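Local coordinates for maternal protein tudor (Drosophila melanogaster, PDB 4Q5W) that is required for primordial germ-cell formation and abdominal segmentation; this part is its extended Tudor domain 9, of a class that binds methylated proteins such as Aubergine, at residues A[40-45]-A[92-97]; A[51-56]-A[64-69]. All coordinates share one frame; numbering follows the deposited sequence.

Contact 1: residues A[40-45]-A[92-97]; sequences LQPKTE and KLYELP
Lys43 and Glu95 tie two irregular loop segments together with their side chains, while backbone hydrogen bonds join the segments beside them. Two such bonds, both close to straight, bracket Pro42 and Tyr94: Glu95 N donates to Gln41 O at 2.9 Å, N-H...O angle 166°, and Lys43 N donates to Leu93 O. This flanking pair defines a single, isolated beta bridge rather than a continuous sheet, and the 4.2 Å between Pro42 CA and Tyr94 CA is consistent with it.

The Lys43 chain can be followed outward atom by atom. CB lies near Leu93 O and Glu95 OE2, and CG keeps to the same two oxygens. Lys43 CD turns onto the hydrocarbon of Leu93, 3.7 Å from Leu93 CB. Beyond it the chain bends twice, at chi3 (69°) and chi4, and this fold brings NZ back to the carboxylate, where a salt bridge of 3.1 Å joins Lys43 NZ to Glu95 OE1. The ammonium comes in on the syn side, somewhat out of the carboxylate plane, and bonds to OE2 only weakly. OE2 also accepts from two waters: one also donates to Pro42 O, the other accepts from Thr44 N.

The apolar part lies round Tyr94. Leu40 CB approaches the ring obliquely, 3.7 Å from Tyr94 CD2, and Pro42 CG reaches CE2; the same proline lies alongside the extended Lys92 chain. Farther along, Leu40 CD2 meets Pro97 CG at 3.9 Å.

Within the Tudor domain, Leu93 packs inward on strands 52-56 and 63-71, the Tyr94 ring meets Phe63 edge-to-face, and Leu40 and Pro97 both touch Leu35 of helix 25-37, leaving the Lys43-Glu95 bridge on the outer, water-bound side.

Contact 2: residues A[51-56]-A[64-69]; sequences DMCVVQ and YRSRIL
Cys53 and Ser66 form a hydrogen-bonded antiparallel pair at the packed centre of this hairpin. Cys53 N donates to Ser66 O at 2.9 Å, and Cys53 O receives Ser66 N at 2.8 Å, the latter donor standing 36° out of the carbonyl plane. Ser66 OG adds a weak bond to that same carbonyl oxygen: with chi1 at 52° the hydroxyl is tucked between backbone N and carbonyl carbon, turned toward strand 52-56. Val55 CG1 closes over it, 3.4 Å from Ser66 OG, while Ile68 CD1 comes to 3.8 Å from Cys53 SG. Were Val55 cut back to an alanine, the branch against Ser66 OG would go, and a gap beside the hydroxyl is likely to open.

On the other face, the end bearing Met52 and Arg67 is looser. Exposed Met52 bends back so that Met52 SD lies 3.7 Å from Arg67 CD, a glancing contact between two chains that cross at a slant. The Arg67 guanidinium makes a long, weak ion pair with Asp50. Farther along this face the packing tightens again: Val54 and Arg65 are buried, and Arg65 makes a salt bridge to Asp83.

Strand 63-71 lies between strands 52-56 and 77-81 in the four-stranded antiparallel Tudor sheet; helix 25-37 covers Val54 and Arg65, while Val55 and Ile68 pack against strand 77-81.

Contact 2 is nested in the chain loop that contact 1 closes, and their centres lie about 9 Å apart. Strand 52-56 is the joint between them: one edge pairs with strand 63-71, while Val54 O accepts a probable hydrogen bond from Tyr94 N at 2.8 Å. Side chains continue the junction, Leu93 CD2 lying 3.6 Å from Val55 CG1 and Leu96 CD1 3.7 Å from Val54 CG2. Segment 92-97 is thus shared between the surface loop 40-45 and the sheet. Both contacts belong to one Tudor unit, with 92-97 bridging the sheet edge and the outer loop.

Contact 1: residues A[40-45]-A[92-97]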
ATOM      1  N   LEU A  40       0.671 -13.166 -20.772  1.00 19.16           N
ATOM      2  CA  LEU A  40       0.352 -13.939 -19.575  1.00 14.79           C
ATOM      3  C   LEU A  40      -0.756 -14.933 -19.892  1.00 16.02           C
ATOM      4  O   LEU A  40      -1.503 -14.736 -20.842  1.00 22.01           O
ATOM      5  CB  LEU A  40      -0.106 -13.005 -18.457  1.00 14.87           C
ATOM      6  CG  LEU A  40       0.984 -12.097 -17.891  1.00 21.47           C
ATOM      7  CD1 LEU A  40       0.356 -10.911 -17.208  1.00 21.87           C
ATOM      8  CD2 LEU A  40       1.863 -12.869 -16.919  1.00 26.20           C
ATOM      9  N   GLN A  41      -0.864 -15.999 -19.104  1.00 14.78           N
ATOM     10  CA  GLN A  41      -1.840 -17.045 -19.411  1.00 18.18           C
ATOM     11  C   GLN A  41      -3.091 -16.928 -18.551  1.00 16.32           C
ATOM     12  O   GLN A  41      -3.017 -17.045 -17.332  1.00 14.27           O
ATOM     13  CB  GLN A  41      -1.223 -18.437 -19.224  1.00 24.76           C
ATOM     14  CG  GLN A  41       0.085 -18.670 -19.971  1.00 35.64           C
ATOM     15  CD  GLN A  41      -0.089 -18.771 -21.477  1.00 46.46           C
ATOM     16  OE1 GLN A  41       0.853 -18.528 -22.236  1.00 50.95           O
ATOM     17  NE2 GLN A  41      -1.290 -19.141 -21.917  1.00 48.18           N
ATOM     18  N   PRO A  42      -4.255 -16.711 -19.185  1.00 19.93           N
ATOM     19  CA  PRO A  42      -5.485 -16.664 -18.389  1.00 18.16           C
ATOM     20  C   PRO A  42      -5.735 -17.984 -17.670  1.00 16.39           C
ATOM     21  O   PRO A  42      -5.403 -19.048 -18.193  1.00 16.50           O
ATOM     22  CB  PRO A  42      -6.577 -16.416 -19.440  1.00 18.04           C
ATOM     23  CG  PRO A  42      -5.863 -15.777 -20.600  1.00 21.16           C
ATOM     24  CD  PRO A  42      -4.498 -16.422 -20.611  1.00 23.20           C
ATOM     25  N   LYS A  43      -6.300 -17.909 -16.473  1.00 16.26           N
ATOM     26  CA  LYS A  43      -6.705 -19.105 -15.753  1.00 15.68           C
ATOM     27  C   LYS A  43      -7.817 -19.818 -16.516  1.00 16.77           C
ATOM     28  O   LYS A  43      -8.509 -19.195 -17.321  1.00 17.35           O
ATOM     29  CB  LYS A  43      -7.169 -18.751 -14.338  1.00 15.49           C
ATOM     30  CG  LYS A  43      -6.031 -18.308 -13.431  1.00 16.36           C
ATOM     31  CD  LYS A  43      -6.439 -18.366 -11.961  1.00 20.80           C
ATOM     32  CE  LYS A  43      -6.608 -19.805 -11.488  1.00 29.53           C
ATOM     33  NZ  LYS A  43      -5.307 -20.537 -11.527  1.00 31.14           N
ATOM     34  N   THR A  44      -7.971 -21.120 -16.270  1.00 17.16           N
ATOM     35  CA  THR A  44      -8.996 -21.924 -16.945  1.00 18.29           C
ATOM     36  C   THR A  44     -10.056 -22.475 -15.981  1.00 23.97           C
ATOM     37  O   THR A  44     -10.929 -23.250 -16.383  1.00 20.07           O
ATOM     38  CB  THR A  44      -8.376 -23.100 -17.716  1.00 23.68           C
ATOM     39  OG1 THR A  44      -7.619 -23.915 -16.814  1.00 17.96           O
ATOM     40  CG2 THR A  44      -7.463 -22.593 -18.828  1.00 18.03           C
ATOM     41  N   GLU A  45      -9.975 -22.073 -14.716  1.00 18.52           N
ATOM     42  CA  GLU A  45     -10.960 -22.458 -13.713  1.00 19.25           C
ATOM     43  C   GLU A  45     -10.927 -21.448 -12.576  1.00 19.97           C
ATOM     44  O   GLU A  45     -10.065 -20.579 -12.548  1.00 22.27           O
ATOM     45  CB  GLU A  45     -10.684 -23.866 -13.186  1.00 19.53           C
ATOM     46  CG  GLU A  45      -9.317 -24.035 -12.551  1.00 24.91           C
ATOM     47  CD  GLU A  45      -9.067 -25.463 -12.084  1.00 27.41           C
ATOM     48  OE1 GLU A  45      -9.891 -25.995 -11.309  1.00 28.05           O
ATOM     49  OE2 GLU A  45      -8.045 -26.050 -12.498  1.00 25.07           O
ATOM     50  N   LYS A  92     -11.080 -11.233 -14.387  1.00 19.08           N
ATOM     51  CA  LYS A  92     -10.175 -12.131 -15.096  1.00 21.81           C
ATOM     52  C   LYS A  92      -8.867 -12.302 -14.332  1.00 17.35           C
ATOM     53  O   LYS A  92      -8.287 -11.336 -13.842  1.00 17.23           O
ATOM     54  CB  LYS A  92      -9.890 -11.604 -16.500  1.00 22.63           C
ATOM     55  CG  LYS A  92      -9.035 -12.531 -17.341  1.00 22.90           C
ATOM     56  CD  LYS A  92      -8.826 -11.957 -18.728  1.00 29.28           C
ATOM     57  CE  LYS A  92      -8.068 -12.919 -19.624  1.00 32.38           C
ATOM     58  NZ  LYS A  92      -7.829 -12.336 -20.968  1.00 31.87           N
ATOM     59  N   LEU A  93      -8.402 -13.542 -14.246  1.00 15.39           N
ATOM     60  CA  LEU A  93      -7.183 -13.863 -13.518  1.00 14.23           C
ATOM     61  C   LEU A  93      -6.190 -14.519 -14.459  1.00 14.08           C
ATOM     62  O   LEU A  93      -6.585 -15.256 -15.371  1.00 14.94           O
ATOM     63  CB  LEU A  93      -7.491 -14.837 -12.383  1.00 18.48           C
ATOM     64  CG  LEU A  93      -8.501 -14.373 -11.333  1.00 18.12           C
ATOM     65  CD1 LEU A  93      -8.729 -15.469 -10.316  1.00 14.79           C
ATOM     66  CD2 LEU A  93      -8.040 -13.080 -10.655  1.00 15.01           C
ATOM     67  N   TYR A  94      -4.909 -14.257 -14.229  1.00 13.89           N
ATOM     68  CA  TYR A  94      -3.849 -14.903 -14.993  1.00 13.21           C
ATOM     69  C   TYR A  94      -2.982 -15.721 -14.041  1.00 16.87           C
ATOM     70  O   TYR A  94      -2.926 -15.434 -12.839  1.00 13.61           O
ATOM     71  CB  TYR A  94      -2.981 -13.866 -15.718  1.00 13.00           C
ATOM     72  CG  TYR A  94      -3.733 -12.980 -16.677  1.00 15.00           C
ATOM     73  CD1 TYR A  94      -4.359 -11.819 -16.231  1.00 14.76           C
ATOM     74  CD2 TYR A  94      -3.807 -13.293 -18.030  1.00 16.67           C
ATOM     75  CE1 TYR A  94      -5.041 -11.001 -17.104  1.00 15.94           C
ATOM     76  CE2 TYR A  94      -4.490 -12.480 -18.913  1.00 18.55           C
ATOM     77  CZ  TYR A  94      -5.106 -11.338 -18.440  1.00 18.33           C
ATOM     78  OH  TYR A  94      -5.787 -10.531 -19.308  1.00 20.16           O
ATOM     79  N   GLU A  95      -2.315 -16.738 -14.578  1.00 13.83           N
ATOM     80  CA  GLU A  95      -1.385 -17.544 -13.793  1.00 12.51           C
ATOM     81  C   GLU A  95      -0.164 -16.713 -13.420  1.00 13.00           C
ATOM     82  O   GLU A  95       0.306 -15.903 -14.207  1.00 16.08           O
ATOM     83  CB  GLU A  95      -0.928 -18.776 -14.579  1.00 18.12           C
ATOM     84  CG  GLU A  95      -2.038 -19.599 -15.207  1.00 20.29           C
ATOM     85  CD  GLU A  95      -2.876 -20.369 -14.196  1.00 24.16           C
ATOM     86  OE1 GLU A  95      -2.578 -20.316 -12.986  1.00 23.69           O
ATOM     87  OE2 GLU A  95      -3.844 -21.037 -14.618  1.00 25.42           O
ATOM     88  N   LEU A  96       0.351 -16.928 -12.219  1.00 14.38           N
ATOM     89  CA  LEU A  96       1.615 -16.315 -11.818  1.00 15.03           C
ATOM     90  C   LEU A  96       2.777 -17.100 -12.420  1.00 16.39           C
ATOM     91  O   LEU A  96       2.922 -18.296 -12.156  1.00 15.72           O
ATOM     92  CB  LEU A  96       1.734 -16.309 -10.299  1.00 14.41           C
ATOM     93  CG  LEU A  96       3.031 -15.698  -9.756  1.00 12.69           C
ATOM     94  CD1 LEU A  96       3.013 -14.195  -9.975  1.00 12.81           C
ATOM     95  CD2 LEU A  96       3.195 -16.047  -8.292  1.00 18.70           C
ATOM     96  N   PRO A  97       3.605 -16.436 -13.240  1.00 12.82           N
ATOM     97  CA  PRO A  97       4.758 -17.131 -13.818  1.00 16.53           C
ATOM     98  C   PRO A  97       5.640 -17.728 -12.724  1.00 21.20           C
ATOM     99  O   PRO A  97       5.804 -17.116 -11.660  1.00 16.93           O
ATOM    100  CB  PRO A  97       5.497 -16.018 -14.565  1.00 18.74           C
ATOM    101  CG  PRO A  97       4.411 -15.059 -14.958  1.00 16.53           C
ATOM    102  CD  PRO A  97       3.459 -15.066 -13.772  1.00 12.52           C
TER
HETATM  103  O   HOH W   1       0.634 -16.160 -16.826  1.00 20.21           O
HETATM  104  O   HOH W   2      -4.090 -21.345 -17.146  1.00 17.01           O
HETATM  105  O   HOH W   3      -6.152 -22.114 -14.310  1.00 14.58           O

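Contact 2: residues A[51-56]-A[64-69]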
ATOM      1  N   ASP A  51      -5.334 -17.737  -3.110  1.00 23.71           N
ATOM      2  CA  ASP A  51      -4.572 -18.146  -4.290  1.00 17.62           C
ATOM      3  C   ASP A  51      -3.737 -16.983  -4.812  1.00 13.68           C
ATOM      4  O   ASP A  51      -4.175 -15.829  -4.793  1.00 14.99           O
ATOM      5  CB  ASP A  51      -5.470 -18.697  -5.414  1.00 16.13           C
ATOM      6  CG  ASP A  51      -5.924 -20.124  -5.154  1.00 22.96           C
ATOM      7  OD1 ASP A  51      -5.445 -20.737  -4.171  1.00 23.60           O
ATOM      8  OD2 ASP A  51      -6.762 -20.638  -5.937  1.00 22.39           O
ATOM      9  N   MET A  52      -2.530 -17.297  -5.272  1.00 15.74           N
ATOM     10  CA  MET A  52      -1.648 -16.314  -5.872  1.00 14.89           C
ATOM     11  C   MET A  52      -1.827 -16.347  -7.381  1.00 17.77           C
ATOM     12  O   MET A  52      -1.958 -17.415  -7.971  1.00 22.25           O
ATOM     13  CB  MET A  52      -0.192 -16.619  -5.525  1.00 17.65           C
ATOM     14  CG  MET A  52       0.037 -16.918  -4.055  1.00 24.33           C
ATOM     15  SD  MET A  52      -0.450 -15.548  -3.003  1.00 28.55           S
ATOM     16  CE  MET A  52       0.425 -14.222  -3.765  1.00 13.29           C
ATOM     17  N   CYS A  53      -1.836 -15.170  -7.998  1.00 14.34           N
ATOM     18  CA  CYS A  53      -2.088 -15.050  -9.427  1.00 12.61           C
ATOM     19  C   CYS A  53      -1.625 -13.675  -9.917  1.00 16.82           C
ATOM     20  O   CYS A  53      -0.894 -12.982  -9.216  1.00 17.06           O
ATOM     21  CB  CYS A  53      -3.573 -15.251  -9.719  1.00 12.49           C
ATOM     22  SG  CYS A  53      -4.674 -14.210  -8.735  1.00 21.01           S
ATOM     23  N   VAL A  54      -2.030 -13.301 -11.127  1.00 13.88           N
ATOM     24  CA  VAL A  54      -1.716 -11.986 -11.681  1.00 11.13           C
ATOM     25  C   VAL A  54      -3.001 -11.362 -12.204  1.00 14.01           C
ATOM     26  O   VAL A  54      -3.845 -12.067 -12.759  1.00 14.80           O
ATOM     27  CB  VAL A  54      -0.697 -12.088 -12.846  1.00 11.20           C
ATOM     28  CG1 VAL A  54      -0.517 -10.740 -13.538  1.00 13.05           C
ATOM     29  CG2 VAL A  54       0.646 -12.580 -12.329  1.00 15.36           C
ATOM     30  N   VAL A  55      -3.177 -10.055 -12.021  1.00 12.59           N
ATOM     31  CA  VAL A  55      -4.340  -9.389 -12.600  1.00 16.02           C
ATOM     32  C   VAL A  55      -3.939  -8.139 -13.366  1.00 18.12           C
ATOM     33  O   VAL A  55      -2.850  -7.601 -13.155  1.00 16.18           O
ATOM     34  CB  VAL A  55      -5.374  -8.992 -11.522  1.00 17.44           C
ATOM     35  CG1 VAL A  55      -5.817 -10.213 -10.726  1.00 16.69           C
ATOM     36  CG2 VAL A  55      -4.795  -7.923 -10.592  1.00 18.06           C
ATOM     37  N   GLN A  56      -4.813  -7.682 -14.259  1.00 12.87           N
ATOM     38  CA  GLN A  56      -4.657  -6.360 -14.859  1.00 17.25           C
ATOM     39  C   GLN A  56      -5.378  -5.344 -13.982  1.00 18.73           C
ATOM     40  O   GLN A  56      -6.527  -5.555 -13.610  1.00 20.26           O
ATOM     41  CB  GLN A  56      -5.228  -6.324 -16.281  1.00 19.03           C
ATOM     42  CG  GLN A  56      -4.980  -5.008 -17.027  1.00 21.49           C
ATOM     43  CD  GLN A  56      -5.308  -5.102 -18.507  1.00 25.54           C
ATOM     44  OE1 GLN A  56      -6.158  -5.893 -18.915  1.00 27.64           O
ATOM     45  NE2 GLN A  56      -4.624  -4.304 -19.321  1.00 23.84           N
ATOM     46  N   TYR A  64      -0.104  -6.948 -12.373  1.00 10.72           N
ATOM     47  CA  TYR A  64       0.376  -6.984 -10.998  1.00 12.11           C
ATOM     48  C   TYR A  64       0.252  -8.371 -10.369  1.00 14.30           C
ATOM     49  O   TYR A  64      -0.718  -9.098 -10.620  1.00 16.61           O
ATOM     50  CB  TYR A  64      -0.460  -6.031 -10.157  1.00 10.05           C
ATOM     51  CG  TYR A  64      -0.259  -4.579 -10.493  1.00 12.41           C
ATOM     52  CD1 TYR A  64      -0.941  -3.981 -11.538  1.00 11.82           C
ATOM     53  CD2 TYR A  64       0.604  -3.800  -9.740  1.00 15.93           C
ATOM     54  CE1 TYR A  64      -0.752  -2.632 -11.844  1.00 13.17           C
ATOM     55  CE2 TYR A  64       0.791  -2.455 -10.030  1.00 16.08           C
ATOM     56  CZ  TYR A  64       0.110  -1.880 -11.074  1.00 19.92           C
ATOM     57  OH  TYR A  64       0.303  -0.542 -11.354  1.00 23.07           O
ATOM     58  N   ARG A  65       1.214  -8.727  -9.525  1.00 13.99           N
ATOM     59  CA  ARG A  65       1.063  -9.912  -8.707  1.00 11.63           C
ATOM     60  C   ARG A  65      -0.083  -9.696  -7.736  1.00 13.60           C
ATOM     61  O   ARG A  65      -0.202  -8.626  -7.136  1.00 12.40           O
ATOM     62  CB  ARG A  65       2.336 -10.208  -7.925  1.00 11.28           C
ATOM     63  CG  ARG A  65       3.523 -10.551  -8.809  1.00 10.43           C
ATOM     64  CD  ARG A  65       4.536 -11.351  -8.025  1.00 10.73           C
ATOM     65  NE  ARG A  65       5.138 -10.561  -6.953  1.00 15.65           N
ATOM     66  CZ  ARG A  65       5.926 -11.074  -6.017  1.00 13.60           C
ATOM     67  NH1 ARG A  65       6.438 -10.290  -5.071  1.00 15.68           N
ATOM     68  NH2 ARG A  65       6.204 -12.372  -6.035  1.00 13.13           N
ATOM     69  N   SER A  66      -0.915 -10.717  -7.567  1.00 11.44           N
ATOM     70  CA  SER A  66      -2.120 -10.575  -6.763  1.00 10.20           C
ATOM     71  C   SER A  66      -2.411 -11.785  -5.896  1.00 14.83           C
ATOM     72  O   SER A  66      -1.940 -12.886  -6.169  1.00 15.32           O
ATOM     73  CB  SER A  66      -3.322 -10.323  -7.674  1.00 13.86           C
ATOM     74  OG  SER A  66      -3.387 -11.320  -8.687  1.00 24.55           O
ATOM     75  N   ARG A  67      -3.220 -11.570  -4.861  1.00 13.29           N
ATOM     76  CA  ARG A  67      -3.719 -12.652  -4.024  1.00 13.44           C
ATOM     77  C   ARG A  67      -5.222 -12.469  -3.867  1.00 16.33           C
ATOM     78  O   ARG A  67      -5.704 -11.356  -3.654  1.00 15.57           O
ATOM     79  CB  ARG A  67      -3.041 -12.670  -2.645  1.00 17.13           C
ATOM     80  CG  ARG A  67      -3.581 -13.743  -1.709  1.00 17.67           C
ATOM     81  CD  ARG A  67      -2.692 -13.955  -0.480  1.00 15.16           C
ATOM     82  NE  ARG A  67      -2.259 -12.690   0.112  1.00 20.79           N
ATOM     83  CZ  ARG A  67      -2.977 -11.989   0.984  1.00 22.13           C
ATOM     84  NH1 ARG A  67      -2.499 -10.852   1.478  1.00 26.14           N
ATOM     85  NH2 ARG A  67      -4.170 -12.426   1.370  1.00 19.15           N
ATOM     86  N   ILE A  68      -5.963 -13.562  -3.988  1.00 13.65           N
ATOM     87  CA  ILE A  68      -7.413 -13.506  -3.889  1.00 16.93           C
ATOM     88  C   ILE A  68      -7.851 -13.250  -2.453  1.00 18.87           C
ATOM     89  O   ILE A  68      -7.516 -14.015  -1.546  1.00 19.83           O
ATOM     90  CB  ILE A  68      -8.062 -14.816  -4.384  1.00 18.13           C
ATOM     91  CG1 ILE A  68      -7.592 -15.145  -5.806  1.00 13.93           C
ATOM     92  CG2 ILE A  68      -9.578 -14.715  -4.332  1.00 20.99           C
ATOM     93  CD1 ILE A  68      -7.986 -14.120  -6.845  1.00 15.97           C
ATOM     94  N   LEU A  69      -8.599 -12.172  -2.254  1.00 15.14           N
ATOM     95  CA  LEU A  69      -9.174 -11.868  -0.949  1.00 19.95           C
ATOM     96  C   LEU A  69     -10.581 -12.447  -0.812  1.00 23.19           C
ATOM     97  O   LEU A  69     -10.920 -13.047   0.212  1.00 22.16           O
ATOM     98  CB  LEU A  69      -9.217 -10.360  -0.729  1.00 19.79           C
ATOM     99  CG  LEU A  69      -7.848  -9.690  -0.589  1.00 15.75           C
ATOM    100  CD1 LEU A  69      -8.000  -8.190  -0.471  1.00 17.54           C
ATOM    101  CD2 LEU A  69      -7.121 -10.258   0.626  1.00 22.86           C
TER